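Local atomic coordinates of peptidoglycan glycosyltransferase (Burkholderia ambifaria, PDB entry 5UY7), a protein that belongs to the penicillin-binding proteins, with a transpeptidase-family domain of the beta-lactamase-like fold in its modelled part. Residues N210-A213 with A214-F218; A520-T523 with M524-L527. All blocks are in the same frame, centred on the assembly; numbering follows the deposited sequence.

Contact 1 of 2, residues N210-A213 with A214-F218; sequences NLKA and AVEKF
Lys212 and Glu216, one helical turn apart, form an i to i+4 salt bridge on the outer side of helix 201-217. Lys212 NZ lies 2.6 Å from Glu216 OE2. It meets the oxygen on its syn side, 23° out of the carboxylate plane. A water closes the pair from the other oxygen: it accepts from Lys212 NZ at 3.1 Å and donates to Glu216 OE1. Lys212 runs extended, with CG anti to its backbone N (chi1 177°), and bends at the last torsion to swing the amine across to the carboxylate. Glu216 CG, anti to its own carbonyl carbon, lies 3.2 Å from Lys212 O. Main-chain bonds set the spacing beneath: Glu216 N donates to Lys212 O, and Val215 N to Leu211 O at 2.9 Å with an N-H...O angle of 169°. On another flank, Leu211 CG and Val215 CG2 are 4.4 Å apart, and both side chains touch Tyr241 of strand 235-241. Ala214 packs on Val515 of helix 509-526. The opposite charges of Lys212 and Glu216 probably compensate each other, and the water ties in the carboxylate oxygen more distant from the amine. Glu216 is exposed and Lys212 partly so, hence solvent probably weakens the attraction within this water-linked salt bridge.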
# COMPACT_ATOMS: atom_id res chain seq x y z
N ASN A 210 -7.64 17.92 -3.39
CA ASN A 210 -6.21 17.66 -3.44
C ASN A 210 -5.85 16.86 -4.68
O ASN A 210 -4.78 17.08 -5.27
CB ASN A 210 -5.76 16.92 -2.18
CG ASN A 210 -5.64 17.85 -0.99
OD1 ASN A 210 -4.85 18.79 -1.02
ND2 ASN A 210 -6.42 17.60 0.05
N LEU A 211 -6.71 15.92 -5.08
CA LEU A 211 -6.40 15.11 -6.26
C LEU A 211 -6.48 15.94 -7.53
O LEU A 211 -5.62 15.81 -8.41
CB LEU A 211 -7.35 13.91 -6.34
CG LEU A 211 -7.10 12.94 -7.48
CD1 LEU A 211 -5.76 12.23 -7.31
CD2 LEU A 211 -8.28 11.96 -7.55
N LYS A 212 -7.49 16.80 -7.62
CA LYS A 212 -7.62 17.69 -8.77
C LYS A 212 -6.39 18.58 -8.90
O LYS A 212 -5.84 18.73 -10.00
CB LYS A 212 -8.89 18.54 -8.63
CG LYS A 212 -9.12 19.58 -9.72
CD LYS A 212 -10.46 20.27 -9.52
CE LYS A 212 -10.77 21.28 -10.63
NZ LYS A 212 -9.83 22.42 -10.62
N ALA A 213 -5.94 19.16 -7.79
CA ALA A 213 -4.76 20.01 -7.83
C ALA A 213 -3.54 19.24 -8.33
O ALA A 213 -2.74 19.78 -9.10
CB ALA A 213 -4.50 20.61 -6.45
N ALA A 214 -3.39 17.99 -7.91
CA ALA A 214 -2.24 17.19 -8.32
C ALA A 214 -2.32 16.81 -9.79
O ALA A 214 -1.32 16.87 -10.52
CB ALA A 214 -2.13 15.94 -7.46
N VAL A 215 -3.50 16.38 -10.26
CA VAL A 215 -3.64 16.04 -11.67
C VAL A 215 -3.31 17.25 -12.54
O VAL A 215 -2.64 17.13 -13.57
CB VAL A 215 -5.06 15.50 -11.94
CG1 VAL A 215 -5.34 15.41 -13.43
CG2 VAL A 215 -5.23 14.13 -11.28
N GLU A 216 -3.73 18.44 -12.10
CA GLU A 216 -3.42 19.65 -12.85
C GLU A 216 -1.94 20.00 -12.76
O GLU A 216 -1.33 20.39 -13.76
CB GLU A 216 -4.28 20.81 -12.34
CG GLU A 216 -5.76 20.59 -12.58
CD GLU A 216 -6.63 21.64 -11.91
OE1 GLU A 216 -6.09 22.44 -11.11
OE2 GLU A 216 -7.84 21.65 -12.19
N LYS A 217 -1.36 19.90 -11.56
CA LYS A 217 0.04 20.31 -11.38
C LYS A 217 0.98 19.47 -12.23
O LYS A 217 1.95 19.99 -12.80
CB LYS A 217 0.43 20.19 -9.91
CG LYS A 217 1.87 20.60 -9.61
CD LYS A 217 2.29 20.10 -8.24
CE LYS A 217 3.71 20.50 -7.90
NZ LYS A 217 3.82 21.97 -7.76
N PHE A 218 0.72 18.17 -12.33
CA PHE A 218 1.58 17.26 -13.04
C PHE A 218 1.07 16.95 -14.44
O PHE A 218 1.62 16.07 -15.11
CB PHE A 218 1.76 15.97 -12.24
CG PHE A 218 2.43 16.19 -10.91
CD1 PHE A 218 3.77 16.55 -10.86
CD2 PHE A 218 1.72 16.08 -9.74
CE1 PHE A 218 4.39 16.77 -9.65
CE2 PHE A 218 2.34 16.30 -8.52
CZ PHE A 218 3.68 16.65 -8.48
O HOH W 1 -7.58 22.88 -8.48

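Contact 2 of 2, residues A520-T523 with M524-L527; sequences AGDT and MRAL
Asp522 and Arg525, three residues apart, cross at the side of helix 509-526 with their carboxylate and guanidinium planes 76° apart. Arg525 NH2 donates to Asp522 OD1 at 2.8 Å, with an N-H...O angle of 156°. The oxygen lies at the guanidinium edge, near its plane, and uses its anti lone pair. Arg525 reaches back because its chain bends at chi3 (-77°). This lays the guanidinium over the backbone of Gly521, whose O sits 3.3 Å above the centre of one face. The same O also accepts a hydrogen bond from Arg525 N. The absence of a side chain at Gly521 is consistent with this close approach. Near the helix end, Thr523 and Leu527 run alongside each other in the same direction, with Thr523 CG2 3.8 Å from Leu527 CD1. Thr523 O accepts a hydrogen bond from Leu527 N at 3.0 Å, and Thr523 OG1 is hydrogen-bonded to Ile519 O. Met524 CG lies 3.1 Å from Ala520 O. Beyond the segments, Asp522, Thr523 and Ala526 touch Ile206 of helix 201-217, Thr523 and Met524 rest on Ile492 of strand 492-499, and Leu527 meets Arg491 in the loop that leads into that strand.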
# COMPACT_ATOMS: atom_id res chain seq x y z
N ALA A 520 -4.22 12.89 3.82
CA ALA A 520 -4.15 12.35 5.17
C ALA A 520 -4.16 13.47 6.21
O ALA A 520 -4.91 13.42 7.19
CB ALA A 520 -2.89 11.49 5.32
N GLY A 521 -3.32 14.49 6.01
CA GLY A 521 -3.26 15.58 6.97
C GLY A 521 -4.56 16.37 7.04
O GLY A 521 -5.05 16.69 8.13
N ASP A 522 -5.13 16.69 5.87
CA ASP A 522 -6.38 17.44 5.85
C ASP A 522 -7.48 16.65 6.55
O ASP A 522 -8.33 17.23 7.23
CB ASP A 522 -6.80 17.77 4.42
CG ASP A 522 -5.95 18.84 3.77
OD1 ASP A 522 -5.09 19.45 4.44
OD2 ASP A 522 -6.17 19.10 2.57
N THR A 523 -7.50 15.33 6.35
CA THR A 523 -8.51 14.49 6.98
C THR A 523 -8.31 14.41 8.49
O THR A 523 -9.28 14.53 9.24
CB THR A 523 -8.50 13.09 6.35
OG1 THR A 523 -8.81 13.20 4.96
CG2 THR A 523 -9.55 12.19 7.02
N MET A 524 -7.07 14.21 8.95
CA MET A 524 -6.79 14.29 10.38
C MET A 524 -7.33 15.58 10.99
O MET A 524 -8.00 15.56 12.03
CB MET A 524 -5.29 14.20 10.66
CG MET A 524 -4.59 12.96 10.22
SD MET A 524 -4.88 11.56 11.30
CE MET A 524 -6.28 10.81 10.45
N ARG A 525 -7.01 16.72 10.37
CA ARG A 525 -7.46 17.99 10.92
C ARG A 525 -8.98 18.07 10.94
O ARG A 525 -9.56 18.52 11.93
CB ARG A 525 -6.86 19.16 10.13
CG ARG A 525 -5.40 19.44 10.46
CD ARG A 525 -4.88 20.66 9.68
NE ARG A 525 -4.60 20.32 8.28
CZ ARG A 525 -3.52 19.66 7.89
NH1 ARG A 525 -2.62 19.29 8.79
NH2 ARG A 525 -3.33 19.38 6.61
N ALA A 526 -9.63 17.62 9.87
CA ALA A 526 -11.08 17.75 9.79
C ALA A 526 -11.77 16.88 10.84
O ALA A 526 -12.87 17.22 11.31
CB ALA A 526 -11.57 17.39 8.39
N LEU A 527 -11.14 15.77 11.22
CA LEU A 527 -11.67 14.85 12.22
C LEU A 527 -11.21 15.17 13.63
O LEU A 527 -11.49 14.39 14.55
CB LEU A 527 -11.26 13.42 11.87
CG LEU A 527 -11.83 12.92 10.55
CD1 LEU A 527 -11.35 11.51 10.28
CD2 LEU A 527 -13.36 12.99 10.57

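Contacts 1 and 2 lie at the C-terminal ends of two helices, 201-217 and 509-526, that pack together beside the antiparallel sheet. Their centres are about 18 Å apart. They still touch at one point: Asn210 ND2 is 2.9 Å from Asp522 OD2, a probable hydrogen bond. Asn210 ND2 is also hydrogen-bonded to Ile206 O. The Asp522 carboxylate therefore has two partners, Arg525 on its own helix and Asn210 on the other. The centres of contacts 1 and 2 are about 20 Å and 19 Å from the centre of the chain. Neither contact includes Ser270 and Lys273 (SxxK), Ser324 (SxN-type) or Lys461 (KSG-type), which probably mark the active site, as in this family.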